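Local coordinates for USG-1 protein homolog (Pseudomonas aeruginosa, PDB 2HJS) that probably binds NAD or NADP and acts as an oxidoreductase on an aldehyde or oxo group, as a dimeric member of the aspartate-semialdehyde dehydrogenase family, at residues 96-101 with 324-329; 106-111 with 120-125; 112-117 with 141-146; 133-138 with 216-221. One frame throughout, in Å; residues are numbered along the deposited sequence.

How the contacts relate
Contacts 1 and 2 belong to the nucleotide-binding domain and the C-terminal helix packed on it, contact 4 lies in the dimerisation domain, and contact 3 joins the two sides. The centres of contacts 1 and 4 are about 13 Å apart, and R217 NH2 links them by a probable hydrogen bond of 2.9 Å to L98 O. L329 CD2 of contact 1 touches V110 O of contact 2 at 3.6 Å. Residues 106-111 run directly into 112-117, where N115 ND2 probably bonds P109 O. Contacts 3 and 4 share helix 133-145, with centres about 13 Å apart. A bound dioxane molecule, probably from crystallisation, lies about 6 Å from the S113 side chain.

Contact 1: residues 96-101 with 324-329; sequences IDLSGA and LNAVLL
I96 and L98 meet A326 and L329 with no flat group between them; the flat side-chain group of 96-101, the carboxylate of D97, starts off away from the helix and serves its own loop. S99 N reaches D97 OD1 from above the carboxylate plane (3.0 Å, 64° out of it) and closes an Asx turn, while S99 OG uses the syn lone pair of the same D97 OD1 at 2.7 Å. Two bonds thus grip OD1, and OD2 is held by S81 OG of helix 78-90. Across the contact the meeting is almost wholly aliphatic. L98, with CG anti to its carbonyl carbon (chi1 -68°), swings its branched end over the A326 methyl: CD2 is 3.7 Å and CD1 3.8 Å from A326 CB. I96 supplies two branches. Its CG2 lies 4.0 Å from L329 CD2 and 4.2 Å from A326 CB, and its CD1 runs on to within 3.9 Å of A326 O. The L329 side chain slants across that of I96. With only a methyl at 326, the backbones come as near as 6.9 Å between I96 CA and A326 CA. Strand 94-97, between parallel neighbours 71-74 and 127-129 of the Rossmann-type sheet, is covered here by the C-terminal helix 317-336; L71 and F73 of strand 71-74 touch I96, and helix 17-28 closes in through V18 on L98 and L22 on A326.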
# COMPACT_ATOMS: atom_id res chain seq x y z
N ILE A 96 -27.73 -16.33 -2.52
CA ILE A 96 -26.72 -15.30 -2.68
C ILE A 96 -25.41 -15.84 -2.11
O ILE A 96 -25.30 -16.05 -0.90
CB ILE A 96 -27.12 -13.98 -2.01
CG1 ILE A 96 -28.33 -13.37 -2.71
CG2 ILE A 96 -25.95 -12.96 -2.02
CD1 ILE A 96 -29.09 -12.45 -1.79
N ASP A 97 -24.43 -16.07 -2.99
CA ASP A 97 -23.18 -16.70 -2.59
C ASP A 97 -22.06 -15.67 -2.48
O ASP A 97 -21.69 -15.06 -3.47
CB ASP A 97 -22.80 -17.77 -3.62
CG ASP A 97 -21.45 -18.44 -3.31
OD1 ASP A 97 -20.99 -18.41 -2.15
OD2 ASP A 97 -20.84 -19.00 -4.26
N LEU A 98 -21.50 -15.50 -1.29
CA LEU A 98 -20.49 -14.48 -1.07
C LEU A 98 -19.07 -14.99 -1.40
O LEU A 98 -18.13 -14.22 -1.40
CB LEU A 98 -20.55 -13.95 0.36
CG LEU A 98 -21.80 -13.11 0.79
CD1 LEU A 98 -23.12 -13.93 1.01
CD2 LEU A 98 -21.49 -12.38 2.04
N SER A 99 -18.92 -16.29 -1.69
CA SER A 99 -17.59 -16.89 -1.86
C SER A 99 -17.11 -16.78 -3.30
O SER A 99 -15.95 -17.01 -3.58
CB SER A 99 -17.64 -18.36 -1.45
OG SER A 99 -18.39 -19.08 -2.40
N GLY A 100 -18.01 -16.43 -4.21
CA GLY A 100 -17.69 -16.38 -5.65
C GLY A 100 -17.37 -17.71 -6.32
O GLY A 100 -16.87 -17.73 -7.46
N ALA A 101 -17.68 -18.82 -5.64
CA ALA A 101 -17.27 -20.16 -6.07
C ALA A 101 -17.81 -20.54 -7.43
O ALA A 101 -17.22 -21.38 -8.10
CB ALA A 101 -17.69 -21.20 -5.04
N LEU A 324 -23.02 -6.37 4.20
CA LEU A 324 -24.10 -5.42 3.90
C LEU A 324 -24.45 -5.47 2.42
O LEU A 324 -25.62 -5.45 2.08
CB LEU A 324 -23.76 -4.00 4.34
CG LEU A 324 -24.89 -2.98 4.11
CD1 LEU A 324 -26.15 -3.37 4.90
CD2 LEU A 324 -24.40 -1.61 4.51
N ASN A 325 -23.47 -5.57 1.53
CA ASN A 325 -23.81 -5.69 0.11
C ASN A 325 -24.69 -6.92 -0.19
O ASN A 325 -25.64 -6.84 -0.98
CB ASN A 325 -22.55 -5.69 -0.77
CG ASN A 325 -21.95 -4.31 -0.93
OD1 ASN A 325 -22.67 -3.34 -1.20
ND2 ASN A 325 -20.61 -4.20 -0.78
N ALA A 326 -24.38 -8.05 0.45
CA ALA A 326 -25.18 -9.26 0.30
C ALA A 326 -26.61 -9.04 0.81
O ALA A 326 -27.59 -9.42 0.16
CB ALA A 326 -24.51 -10.43 1.03
N VAL A 327 -26.74 -8.40 1.96
CA VAL A 327 -28.05 -8.15 2.55
C VAL A 327 -28.87 -7.17 1.68
O VAL A 327 -30.05 -7.38 1.43
CB VAL A 327 -27.92 -7.65 4.00
CG1 VAL A 327 -29.29 -7.27 4.57
CG2 VAL A 327 -27.28 -8.72 4.90
N LEU A 328 -28.22 -6.10 1.20
CA LEU A 328 -28.88 -5.14 0.32
C LEU A 328 -29.44 -5.82 -0.93
O LEU A 328 -30.56 -5.48 -1.36
CB LEU A 328 -27.90 -4.02 -0.07
CG LEU A 328 -27.48 -3.03 1.02
CD1 LEU A 328 -26.38 -2.10 0.49
CD2 LEU A 328 -28.66 -2.20 1.50
N LEU A 329 -28.69 -6.78 -1.49
CA LEU A 329 -29.12 -7.61 -2.61
C LEU A 329 -30.33 -8.45 -2.26
O LEU A 329 -31.28 -8.52 -3.03
CB LEU A 329 -27.97 -8.50 -3.11
CG LEU A 329 -28.21 -9.41 -4.34
CD1 LEU A 329 -28.76 -8.60 -5.52
CD2 LEU A 329 -26.89 -10.11 -4.73

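Contact 2: residues 106-111 with 120-125; sequences VAPPVM and ASQAAP
P108 and Q122, the residues that meet, sit on two irregular segments whose backbones stay well apart, 9.9 Å between P108 CA and Q122 CA at the nearest pair. The gap is spanned by the glutamine alone. Its chain, extended beyond CG (chi2 -166°), carries the amide to the proline ring, the two side chains coming from opposite directions. NE2 of Q122 does the touching: it rests 3.8 Å from P108 CD and 4.1 Å from P108 CG, a polar nitrogen against ring methylenes. V106 O is the other neighbour, 4.1 Å from Q122 NE2, too long for a bond. Both ends of the amide are held by residues next to the segments: Q122 OE1 accepts from L127 N at the start of strand 127-129, and NE2 also has a hydrogen-bond partner there, which leaves its meeting with P108 as packing only. The proline side is held by the same strand: P108 and V110 bond S129 through their backbones, and A107 O takes S129 OG. V106 and A107 pack on L127, while R89 of helix 78-90 lies beside Q122 and bonds P125 O, just after a cis peptide. Both segments are parts of the loops that carry the chain, by way of short helix 112-115, from strand 94-97 to its parallel neighbour 127-129, the outermost strand within this chain on that edge of the Rossmann-type sheet.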
# COMPACT_ATOMS: atom_id res chain seq x y z
N VAL A 106 -22.49 -19.24 -13.84
CA VAL A 106 -23.51 -19.96 -13.09
C VAL A 106 -24.14 -19.04 -12.05
O VAL A 106 -25.38 -18.99 -11.94
CB VAL A 106 -23.00 -21.29 -12.47
CG1 VAL A 106 -24.08 -21.92 -11.59
CG2 VAL A 106 -22.62 -22.28 -13.58
N ALA A 107 -23.30 -18.31 -11.31
CA ALA A 107 -23.77 -17.31 -10.35
C ALA A 107 -23.06 -15.98 -10.62
O ALA A 107 -22.00 -15.71 -10.07
CB ALA A 107 -23.57 -17.78 -8.90
N PRO A 108 -23.65 -15.15 -11.49
CA PRO A 108 -23.07 -13.86 -11.85
C PRO A 108 -23.02 -12.91 -10.65
O PRO A 108 -23.92 -12.93 -9.79
CB PRO A 108 -24.02 -13.34 -12.94
CG PRO A 108 -25.28 -14.14 -12.81
CD PRO A 108 -24.93 -15.44 -12.19
N PRO A 109 -21.94 -12.12 -10.54
CA PRO A 109 -21.88 -11.09 -9.50
C PRO A 109 -22.88 -9.95 -9.73
O PRO A 109 -22.95 -9.42 -10.84
CB PRO A 109 -20.44 -10.59 -9.55
CG PRO A 109 -19.94 -10.95 -10.94
CD PRO A 109 -20.70 -12.16 -11.36
N VAL A 110 -23.67 -9.63 -8.70
CA VAL A 110 -24.63 -8.52 -8.75
C VAL A 110 -24.49 -7.64 -7.51
O VAL A 110 -24.37 -8.14 -6.36
CB VAL A 110 -26.12 -8.99 -8.85
CG1 VAL A 110 -27.06 -7.79 -9.04
CG2 VAL A 110 -26.35 -10.02 -9.95
N MSE A 111 -24.51 -6.34 -7.76
CA MSE A 111 -24.60 -5.32 -6.72
C MSE A 111 -25.71 -4.33 -6.99
O MSE A 111 -25.81 -3.78 -8.08
CB MSE A 111 -23.31 -4.53 -6.63
CG MSE A 111 -22.20 -5.30 -6.02
SE MSE A 111 -20.58 -4.20 -6.07
CE MSE A 111 -21.07 -2.91 -4.65
N ALA A 120 -32.91 -8.30 -13.53
CA ALA A 120 -34.10 -8.27 -14.39
C ALA A 120 -34.14 -9.37 -15.47
O ALA A 120 -35.21 -9.62 -16.04
CB ALA A 120 -34.26 -6.87 -15.01
N SER A 121 -33.01 -10.03 -15.70
CA SER A 121 -32.89 -11.05 -16.74
C SER A 121 -32.82 -12.50 -16.26
O SER A 121 -32.91 -13.38 -17.10
CB SER A 121 -31.67 -10.76 -17.61
OG SER A 121 -30.45 -11.13 -16.97
N GLN A 122 -32.64 -12.76 -14.96
CA GLN A 122 -32.66 -14.14 -14.43
C GLN A 122 -34.08 -14.47 -13.95
O GLN A 122 -34.85 -13.58 -13.58
CB GLN A 122 -31.63 -14.33 -13.27
CG GLN A 122 -30.59 -15.54 -13.43
CD GLN A 122 -29.79 -15.95 -12.11
OE1 GLN A 122 -30.28 -15.79 -10.97
NE2 GLN A 122 -28.57 -16.52 -12.30
N ALA A 123 -34.45 -15.75 -13.99
CA ALA A 123 -35.73 -16.15 -13.42
C ALA A 123 -35.55 -16.76 -12.04
O ALA A 123 -34.63 -17.53 -11.83
CB ALA A 123 -36.47 -17.10 -14.35
N ALA A 124 -36.44 -16.41 -11.12
CA ALA A 124 -36.48 -16.98 -9.78
C ALA A 124 -36.84 -18.47 -9.80
O ALA A 124 -37.72 -18.86 -10.55
CB ALA A 124 -37.52 -16.23 -8.95
N PRO A 125 -36.20 -19.30 -8.96
CA PRO A 125 -35.12 -19.05 -7.96
C PRO A 125 -33.78 -18.51 -8.51
O PRO A 125 -33.27 -19.00 -9.51
CB PRO A 125 -34.91 -20.42 -7.30
CG PRO A 125 -35.63 -21.42 -8.20
CD PRO A 125 -36.70 -20.70 -8.93

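Contact 3: residues 112-117 with 141-146; sequences VSVNAE and VLAPLL
S113 and V114 approach A143 where a weakly bonded turn of helix, about 112-115, passes the C-terminal part of helix 133-145; V114 CA and A143 CA are only 5.8 Å apart. The second segment is kinked, since the proline nitrogen of P144 makes no bond to the turn before; beyond it L146 N lies within bonding distance of both L142 O (3.0 Å) and A143 O (3.2 Å). The A143 methyl is the whole of this helix's contribution. It points into the turn of 112-117 and meets two things there, S113 O at 3.9 Å from A143 CB and V114 CG2 at 4.1 Å from A143 CB. V114 presents one methyl only: with CG1 anti to the backbone N (chi1 -179°), CG2 is left beside that N and facing the alanine. A backbone carbonyl and one valine branch thus share the alanine methyl, at ordinary packing distances. Just past V114, N115 ties the turn to the chain just before it, its OD1 accepting from M111 N and its ND2 giving to P109 O. The other sides of the contact belong to different parts of the fold. V114 also packs on L225, the last residue of helix 213-225, and on L226 just beyond it, while V141, L142 and L145 turn to L311 of strand 308-315, and helix 260-269 lies against V141, P144 and L145, so the short helix 112-115 docks on a helix that packs against the sheet of the dimerisation domain.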
# COMPACT_ATOMS: atom_id res chain seq x y z
N VAL A 112 -26.52 -4.07 -5.97
CA VAL A 112 -27.57 -3.05 -6.05
C VAL A 112 -27.05 -1.67 -6.53
O VAL A 112 -27.64 -1.06 -7.39
CB VAL A 112 -28.32 -2.93 -4.70
CG1 VAL A 112 -29.43 -1.88 -4.77
CG2 VAL A 112 -28.92 -4.28 -4.29
N SER A 113 -25.92 -1.20 -5.99
CA SER A 113 -25.42 0.15 -6.31
C SER A 113 -24.78 0.27 -7.73
O SER A 113 -24.39 1.39 -8.15
CB SER A 113 -24.44 0.65 -5.20
OG SER A 113 -23.29 -0.18 -4.99
N VAL A 114 -24.68 -0.87 -8.44
CA VAL A 114 -23.80 -1.00 -9.63
C VAL A 114 -24.51 -1.58 -10.87
O VAL A 114 -24.53 -0.94 -11.91
CB VAL A 114 -22.54 -1.84 -9.33
CG1 VAL A 114 -21.64 -1.94 -10.57
CG2 VAL A 114 -21.77 -1.24 -8.18
N ASN A 115 -25.09 -2.78 -10.76
CA ASN A 115 -25.60 -3.49 -11.94
C ASN A 115 -26.86 -4.24 -11.60
O ASN A 115 -27.08 -5.36 -12.07
CB ASN A 115 -24.54 -4.44 -12.54
CG ASN A 115 -24.28 -5.69 -11.67
OD1 ASN A 115 -24.39 -5.65 -10.43
ND2 ASN A 115 -23.92 -6.82 -12.32
N ALA A 116 -27.70 -3.59 -10.79
CA ALA A 116 -28.93 -4.19 -10.28
C ALA A 116 -29.81 -4.67 -11.42
O ALA A 116 -30.45 -5.71 -11.31
CB ALA A 116 -29.69 -3.19 -9.39
N GLU A 117 -29.81 -3.91 -12.51
CA GLU A 117 -30.58 -4.21 -13.71
C GLU A 117 -30.21 -5.56 -14.33
O GLU A 117 -30.92 -6.05 -15.21
CB GLU A 117 -30.47 -3.05 -14.73
CG GLU A 117 -29.05 -2.68 -15.15
CD GLU A 117 -28.27 -1.85 -14.12
OE1 GLU A 117 -28.76 -1.56 -13.02
OE2 GLU A 117 -27.13 -1.47 -14.44
N VAL A 141 -17.73 2.82 -5.50
CA VAL A 141 -17.22 4.18 -5.62
C VAL A 141 -17.13 4.60 -7.09
O VAL A 141 -17.48 5.72 -7.44
CB VAL A 141 -15.84 4.31 -4.93
CG1 VAL A 141 -15.17 5.67 -5.26
CG2 VAL A 141 -16.01 4.12 -3.41
N LEU A 142 -16.69 3.69 -7.95
CA LEU A 142 -16.54 3.99 -9.38
C LEU A 142 -17.85 4.14 -10.15
O LEU A 142 -17.94 4.99 -11.04
CB LEU A 142 -15.74 2.89 -10.05
CG LEU A 142 -14.26 3.14 -10.26
CD1 LEU A 142 -13.60 3.89 -9.11
CD2 LEU A 142 -13.62 1.78 -10.48
N ALA A 143 -18.83 3.30 -9.84
CA ALA A 143 -20.10 3.32 -10.58
C ALA A 143 -20.68 4.74 -10.76
O ALA A 143 -20.92 5.16 -11.89
CB ALA A 143 -21.14 2.37 -9.97
N PRO A 144 -20.90 5.48 -9.66
CA PRO A 144 -21.48 6.84 -9.86
C PRO A 144 -20.55 7.82 -10.59
O PRO A 144 -21.01 8.74 -11.23
CB PRO A 144 -21.78 7.32 -8.43
CG PRO A 144 -21.08 6.40 -7.51
CD PRO A 144 -20.71 5.15 -8.23
N LEU A 145 -19.24 7.60 -10.51
CA LEU A 145 -18.28 8.44 -11.21
C LEU A 145 -18.28 8.21 -12.72
O LEU A 145 -17.98 9.13 -13.49
CB LEU A 145 -16.88 8.20 -10.66
CG LEU A 145 -16.65 8.58 -9.20
CD1 LEU A 145 -15.17 8.32 -8.83
CD2 LEU A 145 -17.00 10.03 -9.02
N LEU A 146 -18.64 7.00 -13.15
CA LEU A 146 -18.50 6.63 -14.55
C LEU A 146 -19.58 7.24 -15.43
O LEU A 146 -19.47 7.18 -16.66
CB LEU A 146 -18.41 5.12 -14.74
CG LEU A 146 -17.19 4.50 -14.04
CD1 LEU A 146 -17.27 3.00 -14.16
CD2 LEU A 146 -15.83 5.03 -14.55

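Contact 4: residues 133-138 with 216-221; sequences AVAAEL and RRIFAE
Two helices of the dimerisation domain, 133-145 and 213-225, pack side by side here on one face of its mixed sheet, in the alpha/beta fold related to that of glyceraldehyde-3-phosphate dehydrogenase. Both run in roughly the same direction; the short segments cross at -37° with their axes 8.9 Å apart. They come nearest at A135 and I218, whose CA atoms are 5.1 Å apart, a closeness that the alanine methyl permits. On the sheet side V134 and I218 slant across one another: V134 CG1 touches I218 CD1 at 3.6 Å, and I218 CG2 lies 4.4 Å from A135 CB. V134 continues onto L156, A158 and L160 of strand 151-160 and L248 of strand 246-254, and I218 onto V235 and C237 of strand 233-239, so the pair forms part of the apolar layer between helices and sheet. On the other side of A135 stands E221, extended beyond CG, which brings its OE1 to 3.5 Å from A135 CB. That oxygen accepts from C132 N, just before the first helix, and so ties one helix to the beginning of the other. The other oxygen, OE2, is bonded by R217 of the same helix, whose NH2 also reaches L98 O in the nucleotide-binding domain; E103 OE2 lies near it too. R217 NE sits 2.8 Å from E221 OE2 in a salt bridge, with the oxygen almost in the guanidinium plane (9° out of it) and the nitrogen 42° above the carboxylate plane; R217 NH2 adds a weak bond to the same E221 OE2 at 3.3 Å.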
# COMPACT_ATOMS: atom_id res chain seq x y z
N ALA A 133 -15.03 -8.28 -0.99
CA ALA A 133 -15.07 -6.95 -0.42
C ALA A 133 -14.34 -5.90 -1.26
O ALA A 133 -14.87 -4.80 -1.49
CB ALA A 133 -14.50 -6.95 1.02
N VAL A 134 -13.12 -6.23 -1.71
CA VAL A 134 -12.35 -5.21 -2.43
C VAL A 134 -13.03 -4.79 -3.73
O VAL A 134 -13.13 -3.59 -4.02
CB VAL A 134 -10.89 -5.67 -2.70
CG1 VAL A 134 -10.20 -4.71 -3.70
CG2 VAL A 134 -10.11 -5.71 -1.39
N ALA A 135 -13.50 -5.76 -4.52
CA ALA A 135 -14.20 -5.46 -5.75
C ALA A 135 -15.50 -4.68 -5.46
O ALA A 135 -15.87 -3.77 -6.21
CB ALA A 135 -14.53 -6.73 -6.50
N ALA A 136 -16.18 -5.04 -4.38
CA ALA A 136 -17.45 -4.38 -4.02
C ALA A 136 -17.22 -2.93 -3.70
O ALA A 136 -17.99 -2.08 -4.14
CB ALA A 136 -18.14 -5.08 -2.82
N GLU A 137 -16.15 -2.66 -2.96
CA GLU A 137 -15.84 -1.29 -2.51
C GLU A 137 -15.29 -0.42 -3.65
O GLU A 137 -15.65 0.75 -3.78
CB GLU A 137 -14.90 -1.31 -1.30
CG GLU A 137 -15.54 -2.05 -0.12
CD GLU A 137 -14.54 -2.85 0.74
OE1 GLU A 137 -13.32 -2.92 0.39
OE2 GLU A 137 -14.99 -3.40 1.77
N LEU A 138 -14.43 -0.99 -4.48
CA LEU A 138 -14.00 -0.30 -5.69
C LEU A 138 -15.23 0.10 -6.53
O LEU A 138 -15.38 1.28 -6.90
CB LEU A 138 -13.09 -1.20 -6.53
CG LEU A 138 -12.48 -0.54 -7.78
CD1 LEU A 138 -11.64 0.69 -7.42
CD2 LEU A 138 -11.63 -1.55 -8.58
N ARG A 216 -7.10 -12.16 -9.25
CA ARG A 216 -7.93 -12.79 -10.28
C ARG A 216 -9.40 -12.54 -10.02
O ARG A 216 -10.14 -12.15 -10.93
CB ARG A 216 -7.67 -14.30 -10.30
CG ARG A 216 -6.86 -14.79 -11.48
CD ARG A 216 -5.84 -15.87 -11.15
NE ARG A 216 -6.32 -17.01 -10.35
CZ ARG A 216 -5.56 -17.61 -9.43
NH1 ARG A 216 -4.32 -17.18 -9.19
NH2 ARG A 216 -6.03 -18.63 -8.74
N ARG A 217 -9.82 -12.77 -8.78
CA ARG A 217 -11.21 -12.60 -8.40
C ARG A 217 -11.68 -11.15 -8.58
O ARG A 217 -12.73 -10.89 -9.17
CB ARG A 217 -11.48 -13.09 -6.98
CG ARG A 217 -12.98 -13.13 -6.69
CD ARG A 217 -13.32 -13.54 -5.27
NE ARG A 217 -14.75 -13.37 -5.04
CZ ARG A 217 -15.38 -13.64 -3.89
NH1 ARG A 217 -14.70 -14.10 -2.85
NH2 ARG A 217 -16.68 -13.44 -3.78
N ILE A 218 -10.88 -10.22 -8.07
CA ILE A 218 -11.22 -8.81 -8.15
C ILE A 218 -11.34 -8.42 -9.62
O ILE A 218 -12.31 -7.76 -10.03
CB ILE A 218 -10.15 -7.93 -7.44
CG1 ILE A 218 -10.25 -8.07 -5.93
CG2 ILE A 218 -10.31 -6.48 -7.84
CD1 ILE A 218 -8.96 -7.71 -5.20
N PHE A 219 -10.36 -8.84 -10.40
CA PHE A 219 -10.34 -8.56 -11.82
C PHE A 219 -11.60 -9.10 -12.52
O PHE A 219 -12.25 -8.36 -13.23
CB PHE A 219 -9.07 -9.14 -12.46
CG PHE A 219 -8.93 -8.84 -13.93
CD1 PHE A 219 -8.27 -7.69 -14.36
CD2 PHE A 219 -9.44 -9.71 -14.88
CE1 PHE A 219 -8.12 -7.40 -15.72
CE2 PHE A 219 -9.30 -9.44 -16.25
CZ PHE A 219 -8.64 -8.28 -16.66
N ALA A 220 -11.93 -10.38 -12.32
CA ALA A 220 -13.09 -10.99 -12.97
C ALA A 220 -14.39 -10.29 -12.57
O ALA A 220 -15.28 -10.10 -13.41
CB ALA A 220 -13.19 -12.49 -12.65
N GLU A 221 -14.50 -9.92 -11.30
CA GLU A 221 -15.73 -9.29 -10.78
C GLU A 221 -15.88 -7.86 -11.26
O GLU A 221 -16.97 -7.45 -11.65
CB GLU A 221 -15.77 -9.37 -9.25
CG GLU A 221 -16.09 -10.78 -8.78
CD GLU A 221 -16.01 -10.95 -7.27
OE1 GLU A 221 -15.47 -10.06 -6.55
OE2 GLU A 221 -16.45 -12.02 -6.79